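Local coordinates for protein SmhB (Serratia marcescens, PDB 6ZZ5) that serves as the B component of Smh, a tripartite alpha-pore-forming toxin, and probably takes part in forming the membrane pore, as in related haemolytic enterotoxins, at residues S248-N251 with S252-V256; S290-E293 with T294-A297; T319-T322 with K323-G327; A171-D174 with G175-G179; G302-D306 with S307-Q311. One frame throughout, in Å; residues are numbered along the deposited sequence.

In the fold
Contacts 1, 2, 4 and 5 mark points along a long, mostly helical bundle, with contact 3 on the shorter helix 321-336 packed against it. Helix 252-300 carries both contact 1, at its start, and contact 2, near its end, with centres 61 Å apart. Contact 5 follows at the turn into helix 306-319 and touches contact 2: Leu295 CD2 packs 3.9 Å from Phe308 CE2. Contact 3 opens the next helix, its centre 24 Å from that of contact 5. Contact 4, on helix 156-184, lies between the two ends, 26 Å from contact 1 between centres. Ethanediol at contact 2 and sulfate at contact 5 probably come from the crystallisation liquor.

Contact 1: residues S248-N251 with S252-V256; sequences SQLN and SEVLV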
loop_
_atom_site.group_PDB
_atom_site.type_symbol
_atom_site.label_atom_id
_atom_site.label_comp_id
_atom_site.label_asym_id
_atom_site.label_seq_id
_atom_site.Cartn_x
_atom_site.Cartn_y
_atom_site.Cartn_z
ATOM N N SER A 248 -20.765 12.240 -19.410
ATOM C CA SER A 248 -22.051 11.483 -19.441
ATOM C C SER A 248 -22.663 11.487 -20.866
ATOM O O SER A 248 -23.753 10.949 -21.022
ATOM C CB SER A 248 -23.007 11.990 -18.369
ATOM O OG SER A 248 -23.571 13.250 -18.724
ATOM N N GLN A 249 -22.015 12.068 -21.889
ATOM C CA GLN A 249 -22.437 11.903 -23.315
ATOM C C GLN A 249 -21.944 10.546 -23.842
ATOM O O GLN A 249 -22.498 10.113 -24.867
ATOM C CB GLN A 249 -22.012 13.060 -24.239
ATOM C CG GLN A 249 -20.550 13.052 -24.679
ATOM C CD GLN A 249 -19.646 13.769 -23.701
ATOM O OE1 GLN A 249 -19.901 13.830 -22.500
ATOM N NE2 GLN A 249 -18.571 14.326 -24.215
ATOM N N LEU A 250 -20.977 9.891 -23.182
ATOM C CA LEU A 250 -20.404 8.584 -23.614
ATOM C C LEU A 250 -21.430 7.449 -23.388
ATOM O O LEU A 250 -22.267 7.550 -22.475
ATOM C CB LEU A 250 -19.122 8.353 -22.801
ATOM C CG LEU A 250 -17.976 7.586 -23.459
ATOM C CD1 LEU A 250 -17.517 8.212 -24.770
ATOM C CD2 LEU A 250 -16.803 7.504 -22.493
ATOM N N ASN A 251 -21.336 6.368 -24.160
ATOM C CA ASN A 251 -22.206 5.180 -24.008
ATOM C C ASN A 251 -22.057 4.664 -22.558
ATOM O O ASN A 251 -20.931 4.542 -22.058
ATOM C CB ASN A 251 -21.905 4.122 -25.067
ATOM C CG ASN A 251 -22.649 2.821 -24.810
ATOM O OD1 ASN A 251 -22.218 2.027 -23.961
ATOM N ND2 ASN A 251 -23.771 2.596 -25.514
ATOM N N SER A 252 -23.179 4.361 -21.897
ATOM C CA SER A 252 -23.227 3.966 -20.476
ATOM C C SER A 252 -22.373 2.715 -20.207
ATOM O O SER A 252 -21.725 2.641 -19.144
ATOM C CB SER A 252 -24.642 3.749 -20.088
ATOM O OG SER A 252 -25.215 4.992 -19.747
ATOM N N GLU A 253 -22.411 1.731 -21.103
ATOM C CA GLU A 253 -21.717 0.440 -20.882
ATOM C C GLU A 253 -20.216 0.684 -21.086
ATOM O O GLU A 253 -19.403 0.090 -20.387
ATOM C CB GLU A 253 -22.294 -0.623 -21.820
ATOM C CG GLU A 253 -23.683 -1.071 -21.425
ATOM C CD GLU A 253 -24.779 -0.039 -21.572
ATOM O OE1 GLU A 253 -24.936 0.490 -22.717
ATOM O OE2 GLU A 253 -25.458 0.247 -20.536
ATOM N N VAL A 254 -19.857 1.551 -22.026
ATOM C CA VAL A 254 -18.454 1.937 -22.241
ATOM C C VAL A 254 -17.947 2.586 -20.954
ATOM O O VAL A 254 -16.806 2.330 -20.616
ATOM C CB VAL A 254 -18.291 2.862 -23.448
ATOM C CG1 VAL A 254 -16.886 3.448 -23.478
ATOM C CG2 VAL A 254 -18.604 2.121 -24.736
ATOM N N LEU A 255 -18.705 3.512 -20.384
ATOM C CA LEU A 255 -18.307 4.250 -19.157
ATOM C C LEU A 255 -17.967 3.231 -18.066
ATOM O O LEU A 255 -16.955 3.386 -17.401
ATOM C CB LEU A 255 -19.467 5.144 -18.697
ATOM C CG LEU A 255 -19.207 6.611 -18.363
ATOM C CD1 LEU A 255 -18.089 7.200 -19.201
ATOM C CD2 LEU A 255 -20.485 7.451 -18.590
ATOM N N VAL A 256 -18.864 2.292 -17.813
ATOM C CA VAL A 256 -18.638 1.211 -16.827
ATOM C C VAL A 256 -17.349 0.460 -17.191
ATOM O O VAL A 256 -16.503 0.264 -16.297
ATOM C CB VAL A 256 -19.871 0.306 -16.743
ATOM C CG1 VAL A 256 -19.590 -0.930 -15.934
ATOM C CG2 VAL A 256 -21.070 1.081 -16.192
#
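Leu250 lays its CD2 methyl against CD1 of Leu255, at 3.5 Å, and Leu255 CD1 also comes near Leu250 CB. A second neighbour of Leu250 CD2 is the CG1 methyl of Val254, 4.2 Å away, and this valine crosses the leucine at about a right angle. The cluster faces inward: Leu250 and Leu255 both reach Leu162 of helix 156-184, and Val254 reaches Leu159 of that helix and Leu148 of helix 99-151.

Asn251, the residue after Leu250, is the N-cap of helix 252-300, which follows the short turn after helix 230-245. Leu250 just before the cap and Leu255 four residues after it therefore form a hydrophobic staple, set beside the capping bonds. The CG of Asn251 lies opposite the backbone N (chi1 172°), and this swings the amide over the first turn of the helix, where NH groups have no carbonyl of a preceding turn to bind. OD1 takes two of them. Val254 N gives the firmer bond, 3.1 Å to Asn251 OD1, arriving in the carbonyl plane on a lone pair. Glu253 N reaches Asn251 OD1 at 2.9 Å, but the bend at the hydrogen, 129°, makes that bond weak. The backbone of the same asparagine adds the first full helical bond, Leu255 N to Asn251 O at 3.0 Å.

Beside the cap, the carboxylate of Glu253 stands nearly square to the Asn251 amide, the planes 82° apart. Glu253 is bent at chi2 and lies buried against Phe37 and Phe40 of a neighbouring loop.

Contact 2: residues S290-E293 with T294-A297; sequences SELE and TLNA. With EDO (1,2-ethanediol), chain J; EDO (1,2-ethanediol), chain I.
The carboxylate of Glu291 lies with its OE2 at 4.0 Å from the CD1 methyl of Leu295, one turn further along the helix, and two ethanediol molecules gather at its oxygens. The one in chain I brings its O1 to Glu291 OE2 as a hydrogen bond of 3.1 Å. The other, in chain J, bonds through O2 to Glu291 OE1, at a separation so short that the detail is doubtful, and this O2 lies near OE2 as well. One extended chain carries the group there: CG is turned away from the backbone N (chi1 -174°) and the rest continues straight. Both diols probably derive from the crystallisation liquor, so they need not mark a natural ligand site; ethanediol is also hydrogen-bonded to Gln86 OE1.

On another side of the helix Thr294 folds its hydroxyl back onto the turn before it. Thr294 OG1 donates to Ser290 O at 2.7 Å, while Thr294 N binds the same oxygen at 2.9 Å; the two come from opposite faces of the carbonyl plane. A single carbonyl is thus gripped twice, and the threonine hydroxyl is satisfied within its own helix. The hydroxyl of Ser290 does likewise, bonding to Asp286 O.

Ordinary helical bonds run through the remainder, for example Ala297 N to Glu293 O at 3.0 Å, and Leu292 CD2 approaches Leu295 CD1 only loosely, at 4.4 Å. The apolar side of this part of helix 252-300 is shared out between two neighbours: Leu292 meets Ser110 and Ala113 of helix 99-151, whereas Leu295 lies against Phe308 and Leu312 of helix 306-319.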
loop_
_atom_site.group_PDB
_atom_site.type_symbol
_atom_site.label_atom_id
_atom_site.label_comp_id
_atom_site.label_asym_id
_atom_site.label_seq_id
_atom_site.Cartn_x
_atom_site.Cartn_y
_atom_site.Cartn_z
ATOM N N SER A 290 25.314 -5.470 6.051
ATOM C CA SER A 290 26.655 -5.029 5.592
ATOM C C SER A 290 27.428 -4.421 6.761
ATOM O O SER A 290 28.637 -4.758 6.926
ATOM C CB SER A 290 26.564 -4.048 4.473
ATOM O OG SER A 290 26.237 -4.711 3.280
ATOM N N GLU A 291 26.767 -3.559 7.536
ATOM C CA GLU A 291 27.439 -2.960 8.703
ATOM C C GLU A 291 27.846 -4.082 9.674
ATOM O O GLU A 291 29.026 -4.074 10.163
ATOM C CB GLU A 291 26.606 -1.885 9.388
ATOM C CG GLU A 291 27.412 -1.211 10.487
ATOM C CD GLU A 291 26.818 -0.063 11.301
ATOM O OE1 GLU A 291 25.882 0.637 10.822
ATOM O OE2 GLU A 291 27.326 0.153 12.435
ATOM N N LEU A 292 26.935 -4.969 10.025
ATOM C CA LEU A 292 27.219 -5.973 11.077
ATOM C C LEU A 292 28.332 -6.901 10.600
ATOM O O LEU A 292 29.176 -7.307 11.441
ATOM C CB LEU A 292 25.943 -6.766 11.373
ATOM C CG LEU A 292 24.859 -5.952 12.056
ATOM C CD1 LEU A 292 23.582 -6.779 12.074
ATOM C CD2 LEU A 292 25.298 -5.635 13.492
ATOM N N GLU A 293 28.315 -7.293 9.318
ATOM C CA GLU A 293 29.374 -8.147 8.732
ATOM C C GLU A 293 30.713 -7.404 8.776
ATOM O O GLU A 293 31.707 -8.036 9.110
ATOM C CB GLU A 293 29.039 -8.581 7.302
ATOM C CG GLU A 293 27.956 -9.652 7.284
ATOM C CD GLU A 293 27.259 -9.918 5.955
ATOM O OE1 GLU A 293 27.691 -9.348 4.955
ATOM O OE2 GLU A 293 26.253 -10.690 5.946
ATOM N N THR A 294 30.728 -6.110 8.462
ATOM C CA THR A 294 31.966 -5.298 8.506
ATOM C C THR A 294 32.528 -5.237 9.933
ATOM O O THR A 294 33.781 -5.390 10.093
ATOM C CB THR A 294 31.756 -3.927 7.864
ATOM O OG1 THR A 294 31.266 -4.227 6.564
ATOM C CG2 THR A 294 33.052 -3.165 7.696
ATOM N N LEU A 295 31.685 -5.015 10.925
ATOM C CA LEU A 295 32.118 -5.003 12.337
ATOM C C LEU A 295 32.788 -6.333 12.674
ATOM O O LEU A 295 33.875 -6.333 13.318
ATOM C CB LEU A 295 30.928 -4.715 13.249
ATOM C CG LEU A 295 30.320 -3.310 13.108
ATOM C CD1 LEU A 295 29.012 -3.236 13.863
ATOM C CD2 LEU A 295 31.254 -2.203 13.595
ATOM N N ASN A 296 32.149 -7.443 12.307
ATOM C CA ASN A 296 32.612 -8.827 12.602
ATOM C C ASN A 296 34.003 -9.053 11.992
ATOM O O ASN A 296 34.901 -9.444 12.702
ATOM C CB ASN A 296 31.590 -9.859 12.087
ATOM C CG ASN A 296 31.869 -11.229 12.676
ATOM O OD1 ASN A 296 32.766 -11.385 13.487
ATOM N ND2 ASN A 296 31.018 -12.185 12.403
ATOM N N ALA A 297 34.176 -8.751 10.705
ATOM C CA ALA A 297 35.461 -8.856 9.977
ATOM C C ALA A 297 36.510 -7.933 10.620
ATOM O O ALA A 297 37.666 -8.383 10.864
ATOM C CB ALA A 297 35.258 -8.561 8.474
HETATM C C1 EDO J . 26.146 4.484 13.050
HETATM O O1 EDO J . 24.780 4.867 13.113
HETATM C C2 EDO J . 26.312 3.321 12.165
HETATM O O2 EDO J . 25.192 2.455 12.256
HETATM C C1 EDO I . 25.056 -0.892 15.131
HETATM O O1 EDO I . 25.275 0.438 14.689
HETATM C C2 EDO I . 24.206 -1.647 14.189
HETATM O O2 EDO I . 22.920 -1.069 14.065
#

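Contact 3: residues T319-T322 with K323-G327; sequences TSVT and KVLDG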
loop_
_atom_site.group_PDB
_atom_site.type_symbol
_atom_site.label_atom_id
_atom_site.label_comp_id
_atom_site.label_asym_id
_atom_site.label_seq_id
_atom_site.Cartn_x
_atom_site.Cartn_y
_atom_site.Cartn_z
ATOM N N THR A 319 20.316 6.204 21.320
ATOM C CA THR A 319 20.138 7.277 20.297
ATOM C C THR A 319 18.920 6.997 19.414
ATOM O O THR A 319 17.976 7.724 19.589
ATOM C CB THR A 319 21.415 7.548 19.479
ATOM O OG1 THR A 319 21.823 6.367 18.814
ATOM C CG2 THR A 319 22.530 8.058 20.340
ATOM N N SER A 320 18.912 6.023 18.501
ATOM C CA SER A 320 17.763 5.914 17.563
ATOM C C SER A 320 17.001 4.597 17.741
ATOM O O SER A 320 16.040 4.389 16.974
ATOM C CB SER A 320 18.164 6.175 16.123
ATOM O OG SER A 320 17.006 6.436 15.330
ATOM N N VAL A 321 17.336 3.730 18.726
ATOM C CA VAL A 321 16.657 2.409 18.751
ATOM C C VAL A 321 15.251 2.582 19.345
ATOM O O VAL A 321 14.302 1.949 18.859
ATOM C CB VAL A 321 17.509 1.338 19.421
ATOM C CG1 VAL A 321 16.741 0.068 19.569
ATOM C CG2 VAL A 321 18.796 1.161 18.610
ATOM N N THR A 322 15.075 3.463 20.294
ATOM C CA THR A 322 13.800 3.566 21.027
ATOM C C THR A 322 12.710 4.037 20.055
ATOM O O THR A 322 11.590 3.530 20.111
ATOM C CB THR A 322 13.932 4.482 22.243
ATOM O OG1 THR A 322 14.756 3.751 23.171
ATOM C CG2 THR A 322 12.578 4.750 22.833
ATOM N N LYS A 323 13.057 4.946 19.166
ATOM C CA LYS A 323 12.091 5.487 18.186
ATOM C C LYS A 323 11.657 4.355 17.234
ATOM O O LYS A 323 10.476 4.217 16.946
ATOM C CB LYS A 323 12.733 6.691 17.494
ATOM C CG LYS A 323 11.986 7.237 16.270
ATOM C CD LYS A 323 12.740 8.397 15.618
ATOM C CE LYS A 323 14.124 7.955 15.165
ATOM N NZ LYS A 323 14.839 9.002 14.404
ATOM N N VAL A 324 12.571 3.517 16.779
ATOM C CA VAL A 324 12.238 2.402 15.893
ATOM C C VAL A 324 11.373 1.410 16.659
ATOM O O VAL A 324 10.338 0.939 16.092
ATOM C CB VAL A 324 13.469 1.745 15.269
ATOM C CG1 VAL A 324 13.023 0.603 14.401
ATOM C CG2 VAL A 324 14.272 2.779 14.498
ATOM N N LEU A 325 11.728 1.065 17.888
ATOM C CA LEU A 325 10.911 0.090 18.652
ATOM C C LEU A 325 9.475 0.630 18.890
ATOM O O LEU A 325 8.498 -0.132 18.697
ATOM C CB LEU A 325 11.611 -0.255 19.975
ATOM C CG LEU A 325 12.824 -1.197 19.829
ATOM C CD1 LEU A 325 13.484 -1.383 21.169
ATOM C CD2 LEU A 325 12.464 -2.560 19.213
ATOM N N ASP A 326 9.341 1.878 19.316
ATOM C CA ASP A 326 8.019 2.555 19.469
ATOM C C ASP A 326 7.234 2.428 18.145
ATOM O O ASP A 326 6.029 2.100 18.193
ATOM C CB ASP A 326 8.198 4.026 19.842
ATOM C CG ASP A 326 8.665 4.281 21.259
ATOM O OD1 ASP A 326 8.727 3.316 22.042
ATOM O OD2 ASP A 326 8.878 5.463 21.602
ATOM N N GLY A 327 7.877 2.718 17.025
ATOM C CA GLY A 327 7.260 2.641 15.679
ATOM C C GLY A 327 6.735 1.258 15.405
ATOM O O GLY A 327 5.599 1.126 14.936
HETATM O O HOH W 1 15.178 6.785 19.913
#
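Here the first turn of helix 321-336 is built, straight after helix 306-319 in the largely helical bundle of this toxin. Regular backbone bonding begins with Leu325 N to Val321 O, 2.9 Å and nearly straight, followed by Asp326 N to Thr322 O at the same length. Two positions earlier a water takes the place of the direct bond: a single molecule donates to Thr319 O and accepts from Lys323 N, 2.9 Å away. It bridges a carbonyl and an NH four residues apart, across the junction of the two helices.

The side chains divide by face. Val321 and Leu325 lie side by side, pointing the same way, with Val321 CG1 at 3.9 Å from Leu325 CD1, and both lean on Asn87 of helix 44-92. The CG2 branch of Val324 turns back on the backbone and meets Ser320 O at 3.4 Å, a contact of methyl with carbonyl, while the valine as a whole reaches Ile79 of helix 44-92 and Thr5 of helix 4-30.

Thr322 and Asp326 are exposed and also run side by side; the Thr322 CG2 methyl stands 4.0 Å from Asp326 OD2, a contact without a bond. Lys323 is long and extended at first, its CG opposite the backbone N (chi1 170°), then bent at chi3, and the bend returns its end to Ser320. Both residues touch Leu6 of helix 4-30. The nearest atoms are Lys323 CE and Ser320 OG, 3.3 Å apart.

Contact 4: residues A171-D174 with G175-G179; sequences AAID and GAIAG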
loop_
_atom_site.group_PDB
_atom_site.type_symbol
_atom_site.label_atom_id
_atom_site.label_comp_id
_atom_site.label_asym_id
_atom_site.label_seq_id
_atom_site.Cartn_x
_atom_site.Cartn_y
_atom_site.Cartn_z
ATOM N N ALA A 171 -3.804 10.364 -9.953
ATOM C CA ALA A 171 -2.525 10.772 -9.358
ATOM C C ALA A 171 -2.758 11.640 -8.111
ATOM O O ALA A 171 -2.076 11.477 -7.115
ATOM C CB ALA A 171 -1.679 11.491 -10.397
ATOM N N ALA A 172 -3.666 12.598 -8.180
ATOM C CA ALA A 172 -3.995 13.504 -7.070
ATOM C C ALA A 172 -4.631 12.685 -5.933
ATOM O O ALA A 172 -4.338 12.884 -4.772
ATOM C CB ALA A 172 -4.894 14.597 -7.592
ATOM N N ILE A 173 -5.554 11.812 -6.240
ATOM C CA ILE A 173 -6.277 11.026 -5.202
ATOM C C ILE A 173 -5.255 10.136 -4.507
ATOM O O ILE A 173 -5.212 10.141 -3.253
ATOM C CB ILE A 173 -7.426 10.198 -5.796
ATOM C CG1 ILE A 173 -8.482 11.133 -6.392
ATOM C CG2 ILE A 173 -8.018 9.284 -4.710
ATOM C CD1 ILE A 173 -9.575 10.396 -7.168
ATOM N N ASP A 174 -4.465 9.414 -5.309
ATOM C CA ASP A 174 -3.412 8.495 -4.785
ATOM C C ASP A 174 -2.489 9.291 -3.824
ATOM O O ASP A 174 -2.231 8.819 -2.710
ATOM C CB ASP A 174 -2.619 7.871 -5.910
ATOM C CG ASP A 174 -3.295 6.793 -6.749
ATOM O OD1 ASP A 174 -4.448 6.384 -6.431
ATOM O OD2 ASP A 174 -2.664 6.420 -7.781
ATOM N N GLY A 175 -1.992 10.450 -4.251
ATOM C CA GLY A 175 -1.185 11.399 -3.454
ATOM C C GLY A 175 -1.836 11.855 -2.171
ATOM O O GLY A 175 -1.152 11.857 -1.122
ATOM N N ALA A 176 -3.111 12.260 -2.220
ATOM C CA ALA A 176 -3.848 12.739 -1.053
ATOM C C ALA A 176 -3.925 11.589 -0.053
ATOM O O ALA A 176 -3.617 11.791 1.155
ATOM C CB ALA A 176 -5.203 13.252 -1.451
ATOM N N ILE A 177 -4.330 10.420 -0.504
ATOM C CA ILE A 177 -4.473 9.250 0.401
ATOM C C ILE A 177 -3.111 8.882 0.996
ATOM O O ILE A 177 -3.058 8.664 2.228
ATOM C CB ILE A 177 -5.122 8.081 -0.339
ATOM C CG1 ILE A 177 -6.571 8.451 -0.687
ATOM C CG2 ILE A 177 -4.987 6.791 0.483
ATOM C CD1 ILE A 177 -7.301 7.393 -1.439
ATOM N N ALA A 178 -2.054 8.827 0.182
ATOM C CA ALA A 178 -0.688 8.452 0.643
ATOM C C ALA A 178 -0.305 9.377 1.807
ATOM O O ALA A 178 0.091 8.828 2.844
ATOM C CB ALA A 178 0.307 8.497 -0.491
ATOM N N GLY A 179 -0.522 10.692 1.673
ATOM C CA GLY A 179 -0.177 11.724 2.664
ATOM C C GLY A 179 -1.050 11.585 3.909
ATOM O O GLY A 179 -0.544 11.753 5.017
#
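Ile177 starts against the carbonyl of Ile173: its CB is 3.6 Å from Ile173 O, that oxygen being the acceptor for Ile177 N. CG1 comes closer, 3.4 Å from Ile173 O, because it stands opposite the carbonyl carbon of its own residue (chi1 -67°) and so swings back along the helix toward the preceding turn. From there CD1 extends and finds the CG2 methyl of Ile173 at 3.8 Å. The two isoleucines run side by side and point the same way, a pair of branched chains one turn apart on helix 156-184.

Beyond them, Ile173 rests on Ser236, Leu237 and Arg240 of helix 230-245, and Ile177 meets Leu233 of that helix and Ile216 and Met218 of strand 216-221. The other face is lined with small residues, and Ala178 CB stands 3.4 Å from Asp174 O. Asp174 itself turns to Thr269 and Gln270 of helix 252-300.

Regular backbone bonds, such as Ala178 N to Asp174 O at 2.9 Å, hold the turn. Between side chains the contact is apolar, a meeting of isoleucine methyls, and the backbone bonds do the rest.

Contact 5: residues G302-D306 with S307-Q311; sequences GIIDD and SFLRQ. With SO4 (sulfate ion), chain D.
The start of helix 306-319 is capped by Asp305 after the short turn that leaves helix 252-300, which is closed by a Schellman motif with Gly302, at positive phi, as the first residue to leave it. Asp305 holds its carboxylate between its backbone N and carbonyl carbon (chi1 67°), and OD1 accepts from Phe308 N at 3.1 Å. The backbone Asp305 O has only weak bonds, to Phe308 N and Leu309 N, whereas Arg310 N to Asp306 O, 2.9 Å, is a proper helical one.

Ahead of the cap, Ile304 covers one face of the Phe308 ring. Its CG2 sits 3.9 Å from the ring centroid, 13° off the normal, a CH-pi contact; Ile304 CD1 meets Phe308 CD2 and then Leu309 CD2, 4.2 Å away. Leu309 passes on to Trp102 and Leu106 of helix 99-151.

Arg310 bends at chi3 and lays one face of its guanidinium over Asp306, whose CB is 3.6 Å from NH1. The plane's edge meets a sulfate, probably from the crystallisation liquor: Arg310 NH2 donates to sulfate O3 at 2.7 Å, nearly straight, and NH1 to O1 at 3.2 Å. The anion thus sits beside the helix's N-terminal end, where the helix dipole would probably favour negative charge. A Schellman ending, then an aspartate N-cap flanked by the hydrophobic staple of Ile304 and Leu309, form a compact helix-to-helix turn.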
loop_
_atom_site.group_PDB
_atom_site.type_symbol
_atom_site.label_atom_id
_atom_site.label_comp_id
_atom_site.label_asym_id
_atom_site.label_seq_id
_atom_site.Cartn_x
_atom_site.Cartn_y
_atom_site.Cartn_z
ATOM N N GLY A 302 41.429 -7.283 14.041
ATOM C CA GLY A 302 42.102 -6.327 14.955
ATOM C C GLY A 302 42.094 -4.874 14.414
ATOM O O GLY A 302 42.772 -4.022 14.977
ATOM N N ILE A 303 41.266 -4.556 13.437
ATOM C CA ILE A 303 41.087 -3.167 12.944
ATOM C C ILE A 303 40.211 -2.369 13.920
ATOM O O ILE A 303 40.439 -1.165 14.054
ATOM C CB ILE A 303 40.545 -3.186 11.506
ATOM C CG1 ILE A 303 41.600 -3.707 10.523
ATOM C CG2 ILE A 303 40.054 -1.814 11.096
ATOM C CD1 ILE A 303 41.040 -4.104 9.183
ATOM N N ILE A 304 39.212 -2.984 14.553
ATOM C CA ILE A 304 38.510 -2.395 15.714
ATOM C C ILE A 304 38.719 -3.324 16.901
ATOM O O ILE A 304 39.170 -4.480 16.709
ATOM C CB ILE A 304 37.017 -2.178 15.440
ATOM C CG1 ILE A 304 36.294 -3.514 15.214
ATOM C CG2 ILE A 304 36.826 -1.139 14.318
ATOM C CD1 ILE A 304 34.834 -3.362 14.962
ATOM N N ASP A 305 38.457 -2.814 18.097
ATOM C CA ASP A 305 38.602 -3.573 19.365
ATOM C C ASP A 305 37.263 -3.569 20.140
ATOM O O ASP A 305 36.254 -2.977 19.661
ATOM C CB ASP A 305 39.829 -3.043 20.105
ATOM C CG ASP A 305 39.690 -1.627 20.609
ATOM O OD1 ASP A 305 38.584 -1.049 20.473
ATOM O OD2 ASP A 305 40.739 -1.074 21.045
ATOM N N ASP A 306 37.231 -4.215 21.298
ATOM C CA ASP A 306 35.992 -4.314 22.110
ATOM C C ASP A 306 35.558 -2.933 22.564
ATOM O O ASP A 306 34.372 -2.692 22.672
ATOM C CB ASP A 306 36.216 -5.253 23.297
ATOM C CG ASP A 306 36.385 -6.698 22.839
ATOM O OD1 ASP A 306 36.241 -6.942 21.667
ATOM O OD2 ASP A 306 36.633 -7.566 23.663
ATOM N N SER A 307 36.494 -2.031 22.824
ATOM C CA SER A 307 36.156 -0.662 23.272
ATOM C C SER A 307 35.320 0.059 22.200
ATOM O O SER A 307 34.335 0.726 22.544
ATOM C CB SER A 307 37.413 0.089 23.624
ATOM O OG SER A 307 37.043 1.327 24.147
ATOM N N PHE A 308 35.652 -0.142 20.928
ATOM C CA PHE A 308 34.925 0.471 19.800
ATOM C C PHE A 308 33.482 -0.037 19.840
ATOM O O PHE A 308 32.525 0.717 19.687
ATOM C CB PHE A 308 35.604 0.095 18.491
ATOM C CG PHE A 308 34.934 0.687 17.299
ATOM C CD1 PHE A 308 35.309 1.941 16.847
ATOM C CD2 PHE A 308 33.978 -0.027 16.596
ATOM C CE1 PHE A 308 34.727 2.495 15.714
ATOM C CE2 PHE A 308 33.391 0.531 15.465
ATOM C CZ PHE A 308 33.752 1.797 15.028
ATOM N N LEU A 309 33.327 -1.335 20.031
ATOM C CA LEU A 309 31.986 -1.985 20.013
ATOM C C LEU A 309 31.169 -1.581 21.249
ATOM O O LEU A 309 29.964 -1.343 21.105
ATOM C CB LEU A 309 32.170 -3.493 19.926
ATOM C CG LEU A 309 32.682 -3.972 18.567
ATOM C CD1 LEU A 309 33.169 -5.395 18.688
ATOM C CD2 LEU A 309 31.585 -3.838 17.514
ATOM N N ARG A 310 31.804 -1.481 22.412
ATOM C CA ARG A 310 31.104 -0.919 23.587
ATOM C C ARG A 310 30.542 0.469 23.240
ATOM O O ARG A 310 29.333 0.672 23.470
ATOM C CB ARG A 310 32.025 -0.927 24.796
ATOM C CG ARG A 310 32.408 -2.329 25.217
ATOM C CD ARG A 310 32.975 -2.395 26.632
ATOM N NE ARG A 310 34.371 -2.113 26.519
ATOM C CZ ARG A 310 35.374 -2.997 26.502
ATOM N NH1 ARG A 310 35.198 -4.299 26.661
ATOM N NH2 ARG A 310 36.591 -2.546 26.332
ATOM N N GLN A 311 31.373 1.369 22.697
ATOM C CA GLN A 311 30.966 2.752 22.329
ATOM C C GLN A 311 29.783 2.658 21.360
ATOM O O GLN A 311 28.752 3.349 21.564
ATOM C CB GLN A 311 32.127 3.552 21.708
ATOM C CG GLN A 311 31.878 5.052 21.465
ATOM C CD GLN A 311 30.948 5.469 20.325
ATOM O OE1 GLN A 311 30.900 4.835 19.249
ATOM N NE2 GLN A 311 30.171 6.543 20.552
HETATM S S SO4 D . 38.924 -5.622 26.241
HETATM O O1 SO4 D . 37.640 -6.273 26.065
HETATM O O2 SO4 D . 39.490 -6.006 27.498
HETATM O O3 SO4 D . 38.740 -4.201 26.208
HETATM O O4 SO4 D . 39.803 -5.992 25.167
#